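Local coordinates for protein epidermin leader peptide processing serine protease EpiP (Staphylococcus aureus subsp. aureus, PDB 3QFH) that is a subtilisin-like serine endopeptidase that probably cleaves the leader peptide from the precursor of the lantibiotic epidermin, at residues 117-126 with 390-399; 142-152 with 196-207. One frame throughout, in Å; residues are numbered along the deposited sequence.

Interaction 1: residues 117-126 with 390-399. With SO4 (sulfate ion), chain N.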
loop_
_atom_site.group_PDB
_atom_site.type_symbol
_atom_site.label_atom_id
_atom_site.label_comp_id
_atom_site.label_asym_id
_atom_site.label_seq_id
_atom_site.Cartn_x
_atom_site.Cartn_y
_atom_site.Cartn_z
ATOM N N ASP A 117 17.496 18.799 8.536
ATOM C CA ASP A 117 16.446 19.142 9.496
ATOM C C ASP A 117 15.732 17.890 10.028
ATOM O O ASP A 117 14.642 17.992 10.576
ATOM C CB ASP A 117 15.413 20.040 8.800
ATOM C CG ASP A 117 16.040 21.310 8.208
ATOM O OD1 ASP A 117 16.892 21.907 8.887
ATOM O OD2 ASP A 117 15.678 21.711 7.079
ATOM N N LEU A 118 16.323 16.710 9.850
ATOM C CA LEU A 118 15.691 15.469 10.322
ATOM C C LEU A 118 15.624 15.444 11.847
ATOM O O LEU A 118 16.456 16.056 12.495
ATOM C CB LEU A 118 16.468 14.241 9.862
ATOM C CG LEU A 118 16.482 13.936 8.362
ATOM C CD1 LEU A 118 17.447 12.795 8.075
ATOM C CD2 LEU A 118 15.096 13.611 7.870
ATOM N N PRO A 119 14.632 14.730 12.415
ATOM C CA PRO A 119 14.562 14.617 13.867
ATOM C C PRO A 119 15.852 13.969 14.367
ATOM O O PRO A 119 16.489 13.234 13.623
ATOM C CB PRO A 119 13.372 13.672 14.110
ATOM C CG PRO A 119 12.640 13.598 12.836
ATOM C CD PRO A 119 13.575 13.954 11.744
ATOM N N LYS A 120 16.224 14.226 15.610
ATOM C CA LYS A 120 17.451 13.658 16.159
ATOM C C LYS A 120 17.249 12.156 16.427
ATOM O O LYS A 120 18.187 11.379 16.302
ATOM C CB LYS A 120 17.856 14.398 17.440
ATOM C CG LYS A 120 19.349 14.602 17.583
ATOM C CD LYS A 120 19.886 15.489 16.409
ATOM C CE LYS A 120 21.379 15.768 16.534
ATOM N NZ LYS A 120 21.702 16.493 17.798
ATOM N N HIS A 121 16.021 11.761 16.772
ATOM C CA HIS A 121 15.673 10.350 17.028
ATOM C C HIS A 121 14.550 9.889 16.087
ATOM O O HIS A 121 13.479 10.474 16.069
ATOM C CB HIS A 121 15.243 10.156 18.478
ATOM C CG HIS A 121 16.270 10.602 19.476
ATOM N ND1 HIS A 121 17.385 9.850 19.789
ATOM C CD2 HIS A 121 16.350 11.722 20.235
ATOM C CE1 HIS A 121 18.109 10.490 20.692
ATOM N NE2 HIS A 121 17.500 11.625 20.982
ATOM N N ALA A 122 14.794 8.831 15.326
ATOM C CA ALA A 122 13.826 8.322 14.344
ATOM C C ALA A 122 13.171 7.033 14.811
ATOM O O ALA A 122 13.443 5.955 14.289
ATOM C CB ALA A 122 14.517 8.107 13.006
ATOM N N ASN A 123 12.260 7.166 15.759
ATOM C CA ASN A 123 11.605 6.030 16.380
ATOM C C ASN A 123 10.397 5.441 15.664
ATOM O O ASN A 123 10.057 4.287 15.894
ATOM C CB ASN A 123 11.244 6.408 17.822
ATOM C CG ASN A 123 12.485 6.725 18.652
ATOM O OD1 ASN A 123 13.581 6.247 18.338
ATOM N ND2 ASN A 123 12.329 7.531 19.694
ATOM N N THR A 124 9.741 6.210 14.812
ATOM C CA THR A 124 8.585 5.675 14.097
ATOM C C THR A 124 8.976 4.545 13.132
ATOM O O THR A 124 9.959 4.646 12.396
ATOM C CB THR A 124 7.833 6.760 13.321
ATOM O OG1 THR A 124 7.219 7.654 14.248
ATOM C CG2 THR A 124 6.745 6.159 12.440
ATOM N N LYS A 125 8.190 3.475 13.173
ATOM C CA LYS A 125 8.357 2.314 12.295
ATOM C C LYS A 125 7.404 2.394 11.142
ATOM O O LYS A 125 6.199 2.550 11.353
ATOM C CB LYS A 125 8.000 1.025 13.025
ATOM C CG LYS A 125 9.093 0.341 13.767
ATOM C CD LYS A 125 9.685 1.139 14.875
ATOM C CE LYS A 125 10.356 0.171 15.865
ATOM N NZ LYS A 125 11.108 -0.914 15.132
ATOM N N ILE A 126 7.925 2.269 9.928
ATOM C CA ILE A 126 7.094 2.272 8.759
ATOM C C ILE A 126 6.850 0.803 8.343
ATOM O O ILE A 126 7.793 0.039 8.160
ATOM C CB ILE A 126 7.753 3.033 7.607
ATOM C CG1 ILE A 126 8.134 4.452 8.044
ATOM C CG2 ILE A 126 6.828 3.078 6.387
ATOM C CD1 ILE A 126 8.992 5.158 7.052
ATOM N N SER A 390 4.459 8.086 2.982
ATOM C CA SER A 390 4.570 7.299 4.227
ATOM C C SER A 390 5.815 7.732 5.004
ATOM O O SER A 390 5.777 7.937 6.231
ATOM C CB SER A 390 4.647 5.790 3.964
ATOM O OG SER A 390 3.449 5.284 3.396
ATOM N N GLY A 391 6.935 7.819 4.308
ATOM C CA GLY A 391 8.178 8.268 4.937
ATOM C C GLY A 391 8.055 9.641 5.573
ATOM O O GLY A 391 8.534 9.860 6.690
ATOM N N ALA A 392 7.403 10.566 4.862
ATOM C CA ALA A 392 7.193 11.923 5.346
ATOM C C ALA A 392 6.389 11.933 6.649
ATOM O O ALA A 392 6.739 12.658 7.616
ATOM C CB ALA A 392 6.494 12.790 4.250
ATOM N N LEU A 393 5.324 11.123 6.706
ATOM C CA LEU A 393 4.520 11.030 7.938
ATOM C C LEU A 393 5.327 10.500 9.110
ATOM O O LEU A 393 5.115 10.923 10.266
ATOM C CB LEU A 393 3.292 10.163 7.714
ATOM C CG LEU A 393 2.175 10.805 6.891
ATOM C CD1 LEU A 393 1.233 9.752 6.360
ATOM C CD2 LEU A 393 1.424 11.833 7.749
ATOM N N ALA A 394 6.236 9.564 8.842
ATOM C CA ALA A 394 7.091 9.048 9.903
ATOM C C ALA A 394 7.969 10.186 10.432
ATOM O O ALA A 394 8.164 10.334 11.654
ATOM C CB ALA A 394 7.943 7.874 9.417
ATOM N N LEU A 395 8.487 10.995 9.524
ATOM C CA LEU A 395 9.329 12.147 9.909
ATOM C C LEU A 395 8.565 13.179 10.725
ATOM O O LEU A 395 9.084 13.725 11.702
ATOM C CB LEU A 395 9.916 12.823 8.679
ATOM C CG LEU A 395 10.911 12.027 7.824
ATOM C CD1 LEU A 395 11.342 12.865 6.613
ATOM C CD2 LEU A 395 12.112 11.611 8.668
ATOM N N ILE A 396 7.331 13.445 10.314
ATOM C CA ILE A 396 6.473 14.425 10.973
ATOM C C ILE A 396 6.102 13.968 12.393
ATOM O O ILE A 396 6.147 14.749 13.345
ATOM C CB ILE A 396 5.215 14.698 10.129
ATOM C CG1 ILE A 396 5.607 15.470 8.865
ATOM C CG2 ILE A 396 4.187 15.497 10.947
ATOM C CD1 ILE A 396 4.538 15.421 7.753
ATOM N N ILE A 397 5.756 12.700 12.531
ATOM C CA ILE A 397 5.428 12.148 13.849
ATOM C C ILE A 397 6.624 12.276 14.805
ATOM O O ILE A 397 6.475 12.663 15.985
ATOM C CB ILE A 397 4.965 10.674 13.737
ATOM C CG1 ILE A 397 3.617 10.610 12.994
ATOM C CG2 ILE A 397 4.801 10.059 15.142
ATOM C CD1 ILE A 397 3.188 9.177 12.521
ATOM N N ASP A 398 7.812 11.965 14.310
ATOM C CA ASP A 398 9.013 12.049 15.153
ATOM C C ASP A 398 9.444 13.519 15.415
ATOM O O ASP A 398 9.818 13.881 16.528
ATOM C CB ASP A 398 10.154 11.248 14.537
ATOM C CG ASP A 398 9.853 9.748 14.474
ATOM O OD1 ASP A 398 8.871 9.311 15.118
ATOM O OD2 ASP A 398 10.586 9.004 13.766
ATOM N N LYS A 399 9.331 14.363 14.399
ATOM C CA LYS A 399 9.743 15.762 14.518
ATOM C C LYS A 399 8.904 16.558 15.519
ATOM O O LYS A 399 9.445 17.320 16.287
ATOM C CB LYS A 399 9.680 16.454 13.152
ATOM C CG LYS A 399 10.206 17.887 13.111
ATOM C CD LYS A 399 11.739 17.959 13.155
ATOM C CE LYS A 399 12.213 19.394 13.027
ATOM N NZ LYS A 399 13.683 19.510 12.784
HETATM S S SO4 N . 14.516 14.958 18.593
HETATM O O1 SO4 N . 14.171 13.604 18.149
HETATM O O2 SO4 N . 14.874 15.802 17.449
HETATM O O3 SO4 N . 13.387 15.572 19.282
HETATM O O4 SO4 N . 15.643 14.891 19.518
#
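Asp398, near the end of helix 382-400, grips Thr124 with both carboxylate oxygens. OD2 takes the Thr124 backbone N at 3.1 Å through its syn lone pair, and the bond is nearly straight at 164°. OD1 meets the Thr124 hydroxyl: OG1 donates to OD1 over a very short 2.5 Å. A weak, bent second bond runs from Thr124 N to OD1. The threonine torsion makes this possible. OG1 lies beside its own backbone N (chi1 -68°), and both donors face one carboxylate. The same torsion swings the methyl CG2 the other way, onto CB of Ala394 at 3.7 Å.

Ile126 continues this apolar patch. Its CG1 rests on Ala394 CB, while CD1 touches CA of Gly391. At the far end, the ring of Pro119 sits over the last turn, its CG 3.7 Å from Leu395 O and close to CB of Asp398. Leu118 meets Leu395 methyl to methyl, CD2 to CD2, at 3.7 Å.

Lys399 leaves the helix with CG opposite its backbone N (chi1 -175°), bends at chi2, then runs extended. NZ thereby reaches Asp117 O at 2.8 Å, arriving above the carbonyl plane. The Asp117 carboxylate bonds instead to Asn440. A sulfate, probably from the crystallisation liquor, accepts from the backbone N of Lys120 and His121; the first bond, N to O2, is 2.8 Å long.

Asn198 ND2 also bonds Asp398 OD2, so this acid joins three parts of the chain. Helix 382-400 packs against strand 273-277 and helices 406-416 and 435-439. The 117-126 segment runs along the helix in the opposite direction and leads into strand 126-130 of the parallel sheet, in the subtilisin-like fold.

Interaction 2: residues 142-152 with 196-207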
loop_
_atom_site.group_PDB
_atom_site.type_symbol
_atom_site.label_atom_id
_atom_site.label_comp_id
_atom_site.label_asym_id
_atom_site.label_seq_id
_atom_site.Cartn_x
_atom_site.Cartn_y
_atom_site.Cartn_z
ATOM N N ASN A 142 20.536 -1.713 6.994
ATOM C CA ASN A 142 20.566 -1.105 8.317
ATOM C C ASN A 142 19.175 -0.725 8.837
ATOM O O ASN A 142 18.942 -0.722 10.047
ATOM C CB ASN A 142 21.499 0.105 8.359
ATOM C CG ASN A 142 21.795 0.548 9.787
ATOM O OD1 ASN A 142 21.612 1.711 10.147
ATOM N ND2 ASN A 142 22.183 -0.406 10.626
ATOM N N ASN A 143 18.248 -0.428 7.929
ATOM C CA ASN A 143 16.896 -0.023 8.312
ATOM C C ASN A 143 15.886 -1.171 8.403
ATOM O O ASN A 143 14.809 -1.023 8.988
ATOM C CB ASN A 143 16.428 1.115 7.388
ATOM C CG ASN A 143 17.206 2.424 7.654
ATOM O OD1 ASN A 143 17.822 2.584 8.725
ATOM N ND2 ASN A 143 17.151 3.364 6.716
ATOM N N PHE A 144 16.255 -2.320 7.851
ATOM C CA PHE A 144 15.413 -3.492 7.876
ATOM C C PHE A 144 15.169 -3.971 9.301
ATOM O O PHE A 144 16.105 -4.194 10.036
ATOM C CB PHE A 144 16.070 -4.638 7.105
ATOM C CG PHE A 144 15.242 -5.887 7.092
ATOM C CD1 PHE A 144 15.586 -6.970 7.876
ATOM C CD2 PHE A 144 14.066 -5.939 6.338
ATOM C CE1 PHE A 144 14.803 -8.108 7.879
ATOM C CE2 PHE A 144 13.272 -7.056 6.344
ATOM C CZ PHE A 144 13.648 -8.155 7.118
ATOM N N SER A 145 13.914 -4.148 9.675
ATOM C CA SER A 145 13.596 -4.667 11.005
ATOM C C SER A 145 13.335 -6.174 10.949
ATOM O O SER A 145 12.601 -6.658 10.069
ATOM C CB SER A 145 12.368 -3.965 11.587
ATOM O OG SER A 145 11.896 -4.657 12.737
ATOM N N THR A 146 13.904 -6.909 11.901
ATOM C CA THR A 146 13.676 -8.346 11.982
ATOM C C THR A 146 12.259 -8.699 12.459
ATOM O O THR A 146 11.916 -9.860 12.548
ATOM C CB THR A 146 14.714 -9.050 12.853
ATOM O OG1 THR A 146 14.679 -8.507 14.175
ATOM C CG2 THR A 146 16.121 -8.890 12.235
ATOM N N ASP A 147 11.436 -7.699 12.762
ATOM C CA ASP A 147 10.040 -7.940 13.125
ATOM C C ASP A 147 9.196 -8.110 11.857
ATOM O O ASP A 147 7.993 -8.322 11.924
ATOM C CB ASP A 147 9.500 -6.795 13.986
ATOM C CG ASP A 147 10.181 -6.719 15.340
ATOM O OD1 ASP A 147 10.697 -7.765 15.808
ATOM O OD2 ASP A 147 10.200 -5.623 15.946
ATOM N N SER A 148 9.832 -8.015 10.696
ATOM C CA SER A 148 9.130 -8.190 9.435
ATOM C C SER A 148 8.496 -9.585 9.397
ATOM O O SER A 148 9.082 -10.551 9.892
ATOM C CB SER A 148 10.096 -7.987 8.278
ATOM O OG SER A 148 10.525 -6.635 8.212
ATOM N N LYS A 149 7.295 -9.693 8.838
ATOM C CA LYS A 149 6.606 -10.976 8.816
ATOM C C LYS A 149 6.017 -11.375 7.468
ATOM O O LYS A 149 5.694 -10.538 6.631
ATOM C CB LYS A 149 5.504 -10.972 9.866
ATOM C CG LYS A 149 6.027 -10.731 11.273
ATOM C CD LYS A 149 4.904 -10.635 12.281
ATOM C CE LYS A 149 5.442 -10.351 13.706
ATOM N NZ LYS A 149 6.190 -9.048 13.851
ATOM N N ASN A 150 5.892 -12.685 7.279
ATOM C CA ASN A 150 5.295 -13.261 6.082
ATOM C C ASN A 150 3.842 -13.617 6.347
ATOM O O ASN A 150 3.576 -14.375 7.250
ATOM C CB ASN A 150 6.029 -14.548 5.707
ATOM C CG ASN A 150 5.416 -15.254 4.502
ATOM O OD1 ASN A 150 4.801 -14.634 3.649
ATOM N ND2 ASN A 150 5.616 -16.552 4.426
ATOM N N LEU A 151 2.920 -13.108 5.536
ATOM C CA LEU A 151 1.485 -13.434 5.682
ATOM C C LEU A 151 1.001 -14.427 4.612
ATOM O O LEU A 151 -0.172 -14.814 4.605
ATOM C CB LEU A 151 0.622 -12.156 5.667
ATOM C CG LEU A 151 0.607 -11.342 6.970
ATOM C CD1 LEU A 151 -0.044 -12.136 8.107
ATOM C CD2 LEU A 151 2.012 -10.875 7.389
ATOM N N VAL A 152 1.892 -14.823 3.702
ATOM C CA VAL A 152 1.539 -15.785 2.661
ATOM C C VAL A 152 1.433 -17.161 3.335
ATOM O O VAL A 152 2.364 -17.596 4.026
ATOM C CB VAL A 152 2.572 -15.808 1.530
ATOM C CG1 VAL A 152 2.178 -16.831 0.473
ATOM C CG2 VAL A 152 2.731 -14.410 0.918
ATOM N N PRO A 196 15.623 8.221 5.865
ATOM C CA PRO A 196 16.820 7.379 5.913
ATOM C C PRO A 196 17.282 6.827 7.258
ATOM O O PRO A 196 18.147 5.951 7.264
ATOM C CB PRO A 196 17.914 8.279 5.317
ATOM C CG PRO A 196 17.409 9.659 5.450
ATOM C CD PRO A 196 15.924 9.596 5.435
ATOM N N ASN A 197 16.725 7.319 8.366
ATOM C CA ASN A 197 17.099 6.838 9.700
ATOM C C ASN A 197 15.992 6.035 10.394
ATOM O O ASN A 197 16.177 5.554 11.492
ATOM C CB ASN A 197 17.510 8.024 10.574
ATOM C CG ASN A 197 18.657 8.843 9.964
ATOM O OD1 ASN A 197 19.506 8.317 9.247
ATOM N ND2 ASN A 197 18.667 10.139 10.251
ATOM N N ASN A 198 14.845 5.898 9.749
ATOM C CA ASN A 198 13.739 5.114 10.292
ATOM C C ASN A 198 13.821 3.653 9.878
ATOM O O ASN A 198 14.226 3.321 8.755
ATOM C CB ASN A 198 12.366 5.667 9.840
ATOM C CG ASN A 198 12.029 7.002 10.484
ATOM O OD1 ASN A 198 12.520 8.046 10.066
ATOM N ND2 ASN A 198 11.162 6.970 11.501
ATOM N N LYS A 199 13.410 2.778 10.778
ATOM C CA LYS A 199 13.359 1.360 10.475
ATOM C C LYS A 199 12.058 1.099 9.735
ATOM O O LYS A 199 11.043 1.786 9.973
ATOM C CB LYS A 199 13.366 0.506 11.741
ATOM C CG LYS A 199 14.502 0.765 12.715
ATOM C CD LYS A 199 15.860 0.570 12.070
ATOM C CE LYS A 199 16.980 0.889 13.060
ATOM N NZ LYS A 199 18.345 0.793 12.469
ATOM N N PHE A 200 12.092 0.131 8.825
ATOM C CA PHE A 200 10.913 -0.288 8.121
ATOM C C PHE A 200 10.714 -1.763 8.411
ATOM O O PHE A 200 11.665 -2.504 8.733
ATOM C CB PHE A 200 10.988 0.003 6.618
ATOM C CG PHE A 200 11.898 -0.913 5.850
ATOM C CD1 PHE A 200 11.385 -2.018 5.187
ATOM C CD2 PHE A 200 13.260 -0.658 5.772
ATOM C CE1 PHE A 200 12.210 -2.852 4.469
ATOM C CE2 PHE A 200 14.094 -1.487 5.042
ATOM C CZ PHE A 200 13.573 -2.589 4.403
ATOM N N THR A 201 9.461 -2.171 8.336
ATOM C CA THR A 201 9.073 -3.529 8.595
ATOM C C THR A 201 8.319 -3.974 7.374
ATOM O O THR A 201 7.369 -3.313 6.962
ATOM C CB THR A 201 8.146 -3.623 9.817
ATOM O OG1 THR A 201 8.753 -2.970 10.932
ATOM C CG2 THR A 201 7.891 -5.054 10.175
ATOM N N MET A 202 8.731 -5.085 6.788
ATOM C CA MET A 202 8.076 -5.586 5.595
ATOM C C MET A 202 7.067 -6.641 5.993
ATOM O O MET A 202 7.339 -7.463 6.857
ATOM C CB MET A 202 9.116 -6.150 4.619
ATOM C CG MET A 202 8.559 -6.927 3.401
ATOM S SD MET A 202 7.502 -5.975 2.306
ATOM C CE MET A 202 8.575 -4.627 1.776
ATOM N N TYR A 203 5.885 -6.580 5.391
ATOM C CA TYR A 203 4.869 -7.606 5.585
ATOM C C TYR A 203 4.606 -8.192 4.217
ATOM O O TYR A 203 4.005 -7.549 3.358
ATOM C CB TYR A 203 3.615 -7.049 6.236
ATOM C CG TYR A 203 3.900 -6.621 7.669
ATOM C CD1 TYR A 203 3.757 -7.515 8.717
ATOM C CD2 TYR A 203 4.359 -5.333 7.963
ATOM C CE1 TYR A 203 4.024 -7.135 10.029
ATOM C CE2 TYR A 203 4.644 -4.960 9.254
ATOM C CZ TYR A 203 4.471 -5.870 10.284
ATOM O OH TYR A 203 4.723 -5.513 11.578
ATOM N N ARG A 204 5.084 -9.416 4.019
ATOM C CA ARG A 204 4.972 -10.065 2.717
ATOM C C ARG A 204 3.615 -10.724 2.501
ATOM O O ARG A 204 3.198 -11.575 3.273
ATOM C CB ARG A 204 6.100 -11.078 2.501
ATOM C CG ARG A 204 6.070 -11.689 1.098
ATOM C CD ARG A 204 7.350 -12.463 0.777
ATOM N NE ARG A 204 7.458 -13.724 1.507
ATOM C CZ ARG A 204 7.060 -14.911 1.045
ATOM N NH1 ARG A 204 6.488 -15.026 -0.139
ATOM N NH2 ARG A 204 7.224 -15.997 1.787
ATOM N N VAL A 205 2.966 -10.305 1.423
ATOM C CA VAL A 205 1.654 -10.782 1.019
ATOM C C VAL A 205 1.654 -11.337 -0.417
ATOM O O VAL A 205 0.606 -11.580 -0.973
ATOM C CB VAL A 205 0.595 -9.676 1.201
ATOM C CG1 VAL A 205 0.560 -9.257 2.685
ATOM C CG2 VAL A 205 0.874 -8.444 0.290
ATOM N N PHE A 206 2.836 -11.521 -1.004
ATOM C CA PHE A 206 2.952 -12.139 -2.316
ATOM C C PHE A 206 3.993 -13.230 -2.289
ATOM O O PHE A 206 5.056 -13.075 -1.676
ATOM C CB PHE A 206 3.416 -11.168 -3.392
ATOM C CG PHE A 206 2.380 -10.188 -3.847
ATOM C CD1 PHE A 206 1.562 -10.485 -4.936
ATOM C CD2 PHE A 206 2.271 -8.941 -3.246
ATOM C CE1 PHE A 206 0.621 -9.568 -5.387
ATOM C CE2 PHE A 206 1.334 -8.016 -3.697
ATOM C CZ PHE A 206 0.509 -8.333 -4.770
ATOM N N GLY A 207 3.672 -14.333 -2.947
ATOM C CA GLY A 207 4.624 -15.396 -3.182
ATOM C C GLY A 207 5.183 -15.059 -4.554
ATOM O O GLY A 207 5.780 -14.007 -4.740
#
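Ser148 OG accepts from Met202 N at 2.8 Å and donates to Ser145 O, thus bonding both to strand 200-204 and within its own turn. Beside it the packing is tight: Thr201 CG2 is 3.5 Å from Ser148 CA. Parallel strand pairing follows. Lys149 N bonds to Met202 O, and Arg204 N to Lys149 O at 2.9 Å. Asn150 and Arg204 point the same way, with amide and guanidinium planes 18° apart. Asn150 OD1 lies over one guanidinium face and accepts Val152 N in an Asx turn. The two groups are stacked, not hydrogen-bonded: Arg204 forms a salt bridge with Glu164, and Asn150 ND2 bonds to Asp167 O.

Earlier in the chain, Phe144 turns its edge to the face of Phe200 in an offset edge-to-face pair, ring centroids 5.9 Å apart. Asn143 ND2 reaches Pro196 O at 2.8 Å and also Ser186 O.

The solvent side is looser. Lys199 stretches to Asn142 O with NZ at 2.9 Å, beside the exposed Asn142. The turn at Thr146 and Asp147 is also exposed.

Strand 149-150 is the outermost of the parallel sheet. Strand 200-204 lies between it and 126-130, with helices 177-186 and 213-225 packed against its side chains.

Both interactions belong to the subtilase domain, and interaction 2 is nested along the chain inside the loop closed by interaction 1. Their centres are about 17 Å apart. They meet directly: Ile126 O probably accepts from Thr201 N, the strand pairing that joins 126-130 to 200-204. Interaction 2 is the more buried, and its bonds are mostly between backbones along one edge of the sheet. Interaction 1 is partly buried and sets a loop against a helix. There a carboxylate, a lysine bonded to a backbone carbonyl and small apolar contacts do the work. Strand 126-130 and helix 382-400 also carry Asp130 and Ser383, which with His177 have geometry consistent with a catalytic triad.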